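Local coordinates for Ketoacyl_synth_N domain-containing protein (Photorhabdus luminescens subsp. laumondii, PDB 6SMO) that probably works as a ketosynthase-like subunit paired with a second ketosynthase chain in building acyl or polyketide chains, and carries a long polyketone bound in a pocket, at residues A169-A172 with I173-V177; L193-N196 with L197-T201; A252-K255 with N256-N259; D284-K287 with E288-K292; R356-N359 with Q360-C364. All blocks are in the same frame, centred on the assembly; numbering follows the deposited sequence.

Contact 1: A169-A172 with I173-V177; sequences AAEA and ISNGV
Val177 folds back onto Ala172 to close the last turn of helix 161-175, a local C-terminal cap of the Schellman type. The backbone N of Val177 bonds to Ala172 O at 2.7 Å. Gly176 N adds weak bonds to Ala172 O and to Ile173 O. Glycine suits this place because the chain leaves the helix with positive phi (87°), which residues carrying a CB adopt reluctantly. The cap also has its apolar part, with Ala172 CB lying 4.2 Å from Val177 CB.

One turn earlier, Ala170 O is gripped twice by Ser174. The backbone N of Ser174 takes Ala170 O at 2.8 Å, and Ser174 OG comes in at 2.7 Å from above the carbonyl plane. Having OG beside its own backbone N (chi1 -57°) turns the serine hydroxyl back along the helix, and a buried polar group is thereby satisfied internally.

On the more open flank, Asn175 ND2 makes a weak bond to Glu171 OE2 at 2.9 Å, the carboxylate and amide planes being 62° apart. The stronger partner of that carboxylate is Arg209 of the neighbouring PKS_KS chain, whose Tyr207 packs on Asn175.

The small alanines let the helix lie close against the sheet: Ala169, Ala172 and Ile173 touch Met181 of strand 180-187, Ala170 and Ile173 touch Leu227 of strand 218-229, and Ser174 rests on Val5 of strand 5-13.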
# COMPACT_ATOMS: atom_id res chain seq x y z
N ALA C 169 -11.49 -6.93 4.84
CA ALA C 169 -11.09 -8.35 4.84
C ALA C 169 -12.34 -9.23 5.00
O ALA C 169 -12.41 -10.28 4.35
CB ALA C 169 -10.08 -8.62 5.94
N ALA C 170 -13.29 -8.79 5.84
CA ALA C 170 -14.60 -9.44 6.07
C ALA C 170 -15.45 -9.34 4.80
O ALA C 170 -16.11 -10.35 4.45
CB ALA C 170 -15.29 -8.83 7.26
N GLU C 171 -15.44 -8.18 4.14
CA GLU C 171 -16.19 -7.93 2.87
C GLU C 171 -15.67 -8.84 1.76
O GLU C 171 -16.49 -9.31 0.95
CB GLU C 171 -16.09 -6.46 2.46
CG GLU C 171 -17.34 -5.65 2.79
CD GLU C 171 -18.57 -6.04 1.99
OE1 GLU C 171 -19.66 -6.11 2.59
OE2 GLU C 171 -18.43 -6.26 0.77
N ALA C 172 -14.36 -9.08 1.72
CA ALA C 172 -13.69 -9.99 0.75
C ALA C 172 -14.20 -11.42 0.96
O ALA C 172 -14.42 -12.12 -0.05
CB ALA C 172 -12.19 -9.89 0.89
N ILE C 173 -14.37 -11.84 2.22
CA ILE C 173 -14.93 -13.17 2.60
C ILE C 173 -16.43 -13.19 2.27
O ILE C 173 -16.91 -14.23 1.78
CB ILE C 173 -14.66 -13.51 4.08
CG1 ILE C 173 -13.16 -13.59 4.39
CG2 ILE C 173 -15.38 -14.78 4.49
CD1 ILE C 173 -12.83 -13.49 5.86
N SER C 174 -17.13 -12.08 2.54
CA SER C 174 -18.59 -11.90 2.28
C SER C 174 -18.89 -12.10 0.79
O SER C 174 -19.83 -12.85 0.47
CB SER C 174 -19.07 -10.55 2.76
OG SER C 174 -18.81 -10.38 4.14
N ASN C 175 -18.10 -11.45 -0.08
CA ASN C 175 -18.28 -11.46 -1.56
C ASN C 175 -17.70 -12.75 -2.16
O ASN C 175 -17.98 -13.02 -3.35
CB ASN C 175 -17.67 -10.22 -2.21
CG ASN C 175 -18.36 -8.93 -1.79
OD1 ASN C 175 -19.58 -8.87 -1.73
ND2 ASN C 175 -17.58 -7.90 -1.51
N GLY C 176 -16.91 -13.50 -1.39
CA GLY C 176 -16.38 -14.82 -1.77
C GLY C 176 -15.08 -14.73 -2.54
O GLY C 176 -14.89 -15.54 -3.47
N VAL C 177 -14.20 -13.79 -2.17
CA VAL C 177 -12.86 -13.58 -2.80
C VAL C 177 -11.87 -14.58 -2.20
O VAL C 177 -11.03 -15.10 -2.95
CB VAL C 177 -12.37 -12.13 -2.61
CG1 VAL C 177 -11.02 -11.90 -3.29
CG2 VAL C 177 -13.38 -11.11 -3.10

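Contact 2: L193-N196 with L197-T201; sequences LVKN and LLEKT
Lys195 and Glu199, one turn apart on helix 192-204, run side by side and point the same way. The lysine leaves with CG anti to the backbone N (chi1 -167°), then bends twice, at chi3 and chi4, which curls its ammonium group toward the glutamate. NZ still stops 4.0 Å from Glu199 OE1, a long salt bridge. Glu199 starts out on the opposite side from its carbonyl carbon (chi1 -80°), which takes its CG past the Lys195 carbonyl before the chain extends to the carboxylate.

The leucines serve two different surroundings. Leu198 reaches Phe104 and Phe314 of its own chain, and the side chain of Leu197 packs on Phe165 of the neighbouring PKS_KS chain. Both suit their places, being apolar residues set against aromatic rings.

Thr201 turns OG1 back to Leu197 O at 2.6 Å. The same oxygen also accepts the backbone N of Thr201, and two donors thus grip it.

The one ion pair across the contact is loose: Lys195 NZ lies 4.0 Å from Glu199 OE1 and equally far from OE2, on a partly exposed flank, which implies at most a modest attraction, probably weakened by solvent.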
# COMPACT_ATOMS: atom_id res chain seq x y z
N LEU C 193 13.37 9.44 14.66
CA LEU C 193 12.64 10.46 13.86
C LEU C 193 11.20 10.58 14.35
O LEU C 193 10.78 11.70 14.69
CB LEU C 193 12.69 10.10 12.37
CG LEU C 193 11.89 11.02 11.43
CD1 LEU C 193 12.28 12.48 11.62
CD2 LEU C 193 12.07 10.60 9.98
N VAL C 194 10.46 9.46 14.38
CA VAL C 194 9.02 9.41 14.78
C VAL C 194 8.91 9.50 16.31
O VAL C 194 7.87 9.98 16.78
CB VAL C 194 8.30 8.16 14.23
CG1 VAL C 194 8.36 8.09 12.72
CG2 VAL C 194 8.81 6.87 14.85
N LYS C 195 9.94 9.07 17.05
CA LYS C 195 9.96 9.11 18.54
C LYS C 195 9.94 10.58 19.00
O LYS C 195 9.06 10.93 19.81
CB LYS C 195 11.19 8.39 19.10
CG LYS C 195 11.13 8.12 20.60
CD LYS C 195 12.24 7.21 21.12
CE LYS C 195 13.51 7.96 21.46
NZ LYS C 195 13.43 8.62 22.78
N ASN C 196 10.87 11.39 18.48
CA ASN C 196 10.99 12.84 18.81
C ASN C 196 9.76 13.60 18.30
O ASN C 196 9.39 14.61 18.94
CB ASN C 196 12.29 13.44 18.25
CG ASN C 196 13.52 13.01 19.02
OD1 ASN C 196 13.64 13.28 20.21
ND2 ASN C 196 14.45 12.36 18.33
N LEU C 197 9.17 13.15 17.19
CA LEU C 197 7.98 13.77 16.56
C LEU C 197 6.77 13.63 17.49
O LEU C 197 6.13 14.66 17.79
CB LEU C 197 7.71 13.11 15.20
CG LEU C 197 6.63 13.78 14.34
CD1 LEU C 197 7.18 15.03 13.67
CD2 LEU C 197 6.09 12.81 13.30
N LEU C 198 6.46 12.40 17.93
CA LEU C 198 5.27 12.07 18.75
C LEU C 198 5.40 12.67 20.16
O LEU C 198 4.36 13.02 20.74
CB LEU C 198 5.10 10.55 18.82
CG LEU C 198 4.73 9.85 17.51
CD1 LEU C 198 4.55 8.35 17.74
CD2 LEU C 198 3.48 10.44 16.89
N GLU C 199 6.63 12.77 20.68
CA GLU C 199 6.91 13.26 22.06
C GLU C 199 6.64 14.77 22.16
O GLU C 199 6.37 15.23 23.28
CB GLU C 199 8.35 12.94 22.47
CG GLU C 199 8.54 11.51 22.93
CD GLU C 199 9.96 11.15 23.36
OE1 GLU C 199 10.11 10.29 24.24
OE2 GLU C 199 10.91 11.73 22.79
N LYS C 200 6.70 15.50 21.04
CA LYS C 200 6.55 16.98 21.00
C LYS C 200 5.19 17.37 20.41
O LYS C 200 4.34 17.87 21.17
CB LYS C 200 7.70 17.61 20.21
CG LYS C 200 7.84 19.12 20.38
CD LYS C 200 8.94 19.74 19.54
CE LYS C 200 9.11 21.22 19.78
NZ LYS C 200 7.96 22.00 19.26
N THR C 201 4.99 17.14 19.10
CA THR C 201 3.91 17.75 18.28
C THR C 201 2.54 17.16 18.61
O THR C 201 1.58 17.95 18.71
CB THR C 201 4.21 17.61 16.78
OG1 THR C 201 4.45 16.23 16.49
CG2 THR C 201 5.41 18.43 16.34

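Contact 3: A252-K255 with N256-N259; sequences APDK and NTRN
Asp254 is the N-cap of helix 255-261, the short helix that follows strand 242-251, and Thr257 reaches back to it from the first turn. The threonine OG1 lies 2.8 Å from Asp254 OD1 and 3.1 Å from Asp254 O, so its single proton has two acceptors within range and the choice stays unsettled. Both side chains use the tight position between backbone N and carbonyl carbon (chi1 62° for Asp254), which brings carboxylate and hydroxyl together. The backbone bond that begins the helix, from Arg258 N to Asp254 O, is weak.

Pro253 CD also approaches the threonine OG1. Ala252 points its CB at Arg258 CA, 3.6 Å away, and a small side chain suits this close approach of strand end and helix.

Lys255 and Arg258 lie alongside each other. The lysine CG covers one guanidinium face toward its rim, 3.9 Å from Arg258 NH2, while the two positive ends stay apart. Arg258 bends at chi3 (60°), which brings NE to Asn259 OD1 at 3.1 Å, in the guanidinium plane; NH2 has a weak bond to Val209 O.

An acidic N-cap is typical of helix starts. Here the Asp254 carboxylate meets the Thr257 hydroxyl, and it probably also interacts favourably with the positive end of the helix dipole, at a strand-to-helix turn near the surface.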
# COMPACT_ATOMS: atom_id res chain seq x y z
N ALA C 252 -16.47 12.66 8.36
CA ALA C 252 -17.15 13.88 8.84
C ALA C 252 -16.28 15.10 8.53
O ALA C 252 -15.33 15.37 9.26
CB ALA C 252 -17.44 13.77 10.32
N PRO C 253 -16.55 15.85 7.44
CA PRO C 253 -15.76 17.04 7.11
C PRO C 253 -15.91 18.19 8.12
O PRO C 253 -14.98 18.98 8.22
CB PRO C 253 -16.29 17.46 5.73
CG PRO C 253 -17.69 16.88 5.66
CD PRO C 253 -17.61 15.58 6.45
N ASP C 254 -17.05 18.27 8.82
CA ASP C 254 -17.35 19.35 9.80
C ASP C 254 -18.08 18.77 11.02
O ASP C 254 -18.38 17.56 11.01
CB ASP C 254 -18.15 20.48 9.15
CG ASP C 254 -19.51 20.05 8.62
OD1 ASP C 254 -19.65 18.88 8.22
OD2 ASP C 254 -20.43 20.90 8.61
N LYS C 255 -18.34 19.61 12.03
CA LYS C 255 -18.95 19.22 13.34
C LYS C 255 -20.42 18.85 13.16
O LYS C 255 -20.92 18.05 13.97
CB LYS C 255 -18.82 20.37 14.35
CG LYS C 255 -17.41 20.62 14.87
CD LYS C 255 -17.33 21.70 15.92
CE LYS C 255 -15.95 21.82 16.55
NZ LYS C 255 -15.89 22.92 17.53
N ASN C 256 -21.10 19.40 12.15
CA ASN C 256 -22.55 19.19 11.89
C ASN C 256 -22.78 17.73 11.47
O ASN C 256 -23.64 17.07 12.09
CB ASN C 256 -23.10 20.17 10.86
CG ASN C 256 -23.03 21.61 11.31
OD1 ASN C 256 -22.49 22.46 10.61
ND2 ASN C 256 -23.58 21.89 12.49
N THR C 257 -22.03 17.24 10.48
CA THR C 257 -22.12 15.86 9.93
C THR C 257 -21.59 14.84 10.94
O THR C 257 -22.05 13.69 10.91
CB THR C 257 -21.38 15.74 8.59
OG1 THR C 257 -20.04 16.18 8.78
CG2 THR C 257 -22.03 16.54 7.48
N ARG C 258 -20.65 15.26 11.81
CA ARG C 258 -19.99 14.41 12.84
C ARG C 258 -21.05 13.68 13.67
O ARG C 258 -20.97 12.44 13.77
CB ARG C 258 -19.09 15.28 13.73
CG ARG C 258 -18.38 14.53 14.84
CD ARG C 258 -17.76 15.48 15.85
NE ARG C 258 -18.77 16.32 16.50
CZ ARG C 258 -18.51 17.37 17.27
NH1 ARG C 258 -19.52 18.05 17.79
NH2 ARG C 258 -17.27 17.75 17.51
N ASN C 259 -22.01 14.43 14.23
CA ASN C 259 -23.07 13.91 15.14
C ASN C 259 -24.02 12.99 14.36
O ASN C 259 -24.51 12.01 14.96
CB ASN C 259 -23.83 15.04 15.83
CG ASN C 259 -23.00 15.77 16.87
OD1 ASN C 259 -21.77 15.74 16.83
ND2 ASN C 259 -23.66 16.44 17.80

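Contact 4: D284-K287 with E288-K292; sequences DDEK and EITSK
Asp285 offers its carbonyl to the turn that follows: Ile289 N bonds to Asp285 O at 3.2 Å, and Glu288 N adds a weak bond to the same oxygen. The acidic ends of Asp285 and Glu288 come fairly near each other, Asp285 OD1 to Glu288 OE1 4.8 Å, and they would probably repel mildly.

Glu286 follows, and its carbonyl O has two donors from Thr290, the backbone N at 2.9 Å and OG1 at 2.7 Å. Rotated away from its own carbonyl carbon (chi1 -43°), the threonine hydroxyl meets the Glu286 carbonyl from above its plane. Helix 286-296 is the middle element of a beta-alpha-beta unit, joining the parallel strands 275-278 and 302-304. Glu286 ties it to the loop after the first strand: its extended chain carries OE1 to Gly281 N and OE2 to Asp280 N, a fitting use of a buried carboxylate. The apolar, branched Ile289 faces helix 255-261 and touches Arg258 and Asn259.

Lys287 comes last, its aliphatic chain extended at the exposed surface. Its carbonyl O accepts Ser291 OG at 2.6 Å, whereas the backbone bond from Ser291 N to Lys287 O is weak, at 3.4 Å.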
# COMPACT_ATOMS: atom_id res chain seq x y z
N ASP C 284 -11.75 14.33 24.19
CA ASP C 284 -12.53 14.61 25.43
C ASP C 284 -14.04 14.53 25.14
O ASP C 284 -14.76 13.96 25.98
CB ASP C 284 -12.19 15.99 25.99
CG ASP C 284 -10.74 16.14 26.45
OD1 ASP C 284 -9.91 15.31 26.04
OD2 ASP C 284 -10.47 17.09 27.21
N ASP C 285 -14.48 15.07 24.00
CA ASP C 285 -15.91 15.34 23.70
C ASP C 285 -16.64 14.07 23.24
O ASP C 285 -17.88 14.13 23.12
CB ASP C 285 -16.04 16.44 22.64
CG ASP C 285 -15.50 17.79 23.08
OD1 ASP C 285 -15.55 18.08 24.29
OD2 ASP C 285 -15.03 18.54 22.20
N GLU C 286 -15.92 12.97 23.00
CA GLU C 286 -16.47 11.69 22.46
C GLU C 286 -17.69 11.24 23.27
O GLU C 286 -18.74 10.98 22.64
CB GLU C 286 -15.40 10.59 22.46
CG GLU C 286 -15.92 9.25 21.98
CD GLU C 286 -14.86 8.19 21.77
OE1 GLU C 286 -13.77 8.31 22.36
OE2 GLU C 286 -15.12 7.23 21.01
N LYS C 287 -17.55 11.14 24.59
CA LYS C 287 -18.58 10.55 25.50
C LYS C 287 -19.88 11.36 25.40
O LYS C 287 -20.96 10.73 25.49
CB LYS C 287 -18.08 10.50 26.95
CG LYS C 287 -18.87 9.56 27.85
CD LYS C 287 -18.40 9.54 29.29
CE LYS C 287 -19.20 8.59 30.16
NZ LYS C 287 -18.84 8.70 31.59
N GLU C 288 -19.80 12.68 25.22
CA GLU C 288 -20.97 13.59 25.12
C GLU C 288 -21.72 13.33 23.81
O GLU C 288 -22.93 13.06 23.87
CB GLU C 288 -20.54 15.05 25.22
CG GLU C 288 -21.70 16.01 25.41
CD GLU C 288 -21.36 17.49 25.26
OE1 GLU C 288 -20.18 17.85 25.47
OE2 GLU C 288 -22.27 18.27 24.92
N ILE C 289 -21.01 13.41 22.67
CA ILE C 289 -21.62 13.38 21.30
C ILE C 289 -22.12 11.97 20.96
O ILE C 289 -23.18 11.88 20.31
CB ILE C 289 -20.64 13.92 20.23
CG1 ILE C 289 -19.35 13.10 20.12
CG2 ILE C 289 -20.36 15.40 20.47
CD1 ILE C 289 -18.46 13.49 18.96
N THR C 290 -21.41 10.92 21.39
CA THR C 290 -21.75 9.50 21.07
C THR C 290 -22.97 9.06 21.90
O THR C 290 -23.84 8.37 21.33
CB THR C 290 -20.55 8.57 21.30
OG1 THR C 290 -19.38 9.19 20.78
CG2 THR C 290 -20.74 7.22 20.65
N SER C 291 -23.03 9.45 23.18
CA SER C 291 -24.14 9.13 24.11
C SER C 291 -25.43 9.82 23.65
O SER C 291 -26.51 9.23 23.83
CB SER C 291 -23.80 9.53 25.53
OG SER C 291 -22.66 8.81 25.98
N LYS C 292 -25.32 11.03 23.08
CA LYS C 292 -26.46 11.83 22.56
C LYS C 292 -27.03 11.14 21.31
O LYS C 292 -28.27 11.16 21.15
CB LYS C 292 -26.02 13.27 22.27
CG LYS C 292 -27.14 14.30 22.26
CD LYS C 292 -27.77 14.52 20.90
CE LYS C 292 -28.86 15.57 20.92
NZ LYS C 292 -29.59 15.63 19.63

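Contact 5: R356-N359 with Q360-C364; sequences RFSN and QGHVC
Ser358 pushes its side chain across the turn until OG meets the edge of the His362 ring, in the ring plane, 2.8 Å from ND1. The turn belongs to a beta hairpin that links strands 351-356 and 362-369, antiparallel neighbours in the large mixed sheet. Its last rung before the loop is the hydrogen-bonded pair of Arg356 and Cys364: Arg356 N to Cys364 O is 2.9 Å, and Cys364 N returns to Arg356 O at 3.0 Å.

Beyond that pair the cross-turn bonds are made by the Ser358 hydroxyl. Ser358 sets OG between its backbone N and carbonyl carbon (chi1 71°), pointing it into the loop. There Ser358 OG accepts from His362 N at 3.0 Å. A second N-H comes from Gly361 N, 3.3 Å from Ser358 OG. With ND1 as a third partner, this small buried oxygen is held from several directions, and either OG or ND1 may donate in that last bond. Gly361 has a phi of 122°, where a CB would jam against the preceding carbonyl.

The larger side chains fasten the hairpin to its surroundings. Arg356 NE makes a salt bridge with Asp280, Phe357 stacks on Phe210, and His362 meets Phe251 edge-to-face. The other ring nitrogen of the imidazole, His362 NE2, bonds to Val184 O of the neighbouring PKS_KS chain.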
# COMPACT_ATOMS: atom_id res chain seq x y z
N ARG C 356 -13.61 3.76 16.54
CA ARG C 356 -12.38 4.57 16.40
C ARG C 356 -12.64 5.68 15.38
O ARG C 356 -13.50 5.49 14.51
CB ARG C 356 -11.19 3.71 15.96
CG ARG C 356 -10.40 3.10 17.11
CD ARG C 356 -8.91 3.35 16.96
NE ARG C 356 -8.59 4.76 17.14
CZ ARG C 356 -7.42 5.33 16.85
NH1 ARG C 356 -7.25 6.62 17.06
NH2 ARG C 356 -6.42 4.61 16.36
N PHE C 357 -11.92 6.80 15.50
CA PHE C 357 -11.95 7.91 14.51
C PHE C 357 -10.63 8.68 14.53
O PHE C 357 -9.90 8.63 15.54
CB PHE C 357 -13.17 8.82 14.73
CG PHE C 357 -13.53 9.14 16.16
CD1 PHE C 357 -12.86 10.14 16.85
CD2 PHE C 357 -14.57 8.48 16.79
CE1 PHE C 357 -13.22 10.45 18.16
CE2 PHE C 357 -14.92 8.80 18.10
CZ PHE C 357 -14.24 9.78 18.78
N SER C 358 -10.34 9.35 13.41
CA SER C 358 -9.04 10.02 13.11
C SER C 358 -9.12 11.51 13.46
O SER C 358 -10.21 11.98 13.84
CB SER C 358 -8.68 9.83 11.66
OG SER C 358 -9.53 10.59 10.82
N ASN C 359 -7.99 12.21 13.32
CA ASN C 359 -7.85 13.67 13.55
C ASN C 359 -8.58 14.43 12.43
O ASN C 359 -9.24 15.44 12.74
CB ASN C 359 -6.38 14.09 13.64
CG ASN C 359 -6.20 15.50 14.16
OD1 ASN C 359 -6.33 15.75 15.36
ND2 ASN C 359 -5.88 16.43 13.27
N GLN C 360 -8.45 13.96 11.19
CA GLN C 360 -9.01 14.62 9.97
C GLN C 360 -10.54 14.48 9.94
O GLN C 360 -11.18 15.35 9.32
CB GLN C 360 -8.37 14.03 8.71
CG GLN C 360 -6.91 14.41 8.54
CD GLN C 360 -6.72 15.87 8.22
OE1 GLN C 360 -6.16 16.63 9.01
NE2 GLN C 360 -7.21 16.28 7.06
N GLY C 361 -11.08 13.44 10.58
CA GLY C 361 -12.53 13.32 10.87
C GLY C 361 -13.16 12.06 10.30
O GLY C 361 -14.30 12.17 9.79
N HIS C 362 -12.49 10.91 10.39
CA HIS C 362 -13.05 9.58 10.03
C HIS C 362 -14.07 9.15 11.09
O HIS C 362 -14.07 9.76 12.18
CB HIS C 362 -11.95 8.52 9.87
CG HIS C 362 -11.24 8.57 8.56
ND1 HIS C 362 -10.17 9.41 8.33
CD2 HIS C 362 -11.43 7.88 7.42
CE1 HIS C 362 -9.74 9.25 7.09
NE2 HIS C 362 -10.50 8.31 6.51
N VAL C 363 -14.91 8.17 10.77
CA VAL C 363 -15.80 7.45 11.74
C VAL C 363 -15.84 5.98 11.33
O VAL C 363 -16.53 5.66 10.35
CB VAL C 363 -17.22 8.06 11.81
CG1 VAL C 363 -18.14 7.23 12.69
CG2 VAL C 363 -17.20 9.50 12.29
N CYS C 364 -15.11 5.12 12.06
CA CYS C 364 -15.01 3.66 11.81
C CYS C 364 -15.47 2.90 13.06
O CYS C 364 -15.17 3.35 14.18
CB CYS C 364 -13.58 3.28 11.45
SG CYS C 364 -12.98 4.08 9.94

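How the contacts relate
Contacts 3, 4 and 5 form one cluster, with centres 11 to 14 Å apart. Contact 5 reaches contact 3 through a probable hydrogen bond between Ala252 N and Gly361 O (2.6 Å). Contacts 3 and 4 meet where Arg258 CD lies 3.8 Å from Ile289 CD1, and contact 4 touches contact 5 by Glu286 against the Phe357 ring. Contacts 1 and 2 stand apart, on opposite sides of the chain's centre with their own centres 37 Å from each other. In contact 2 the Leu193 side chain is about 11 Å from the bound polyketone, whose pocket includes Val129, Ala130, Trp133 and Phe134. All but contact 4 touch the PKS_KS chain.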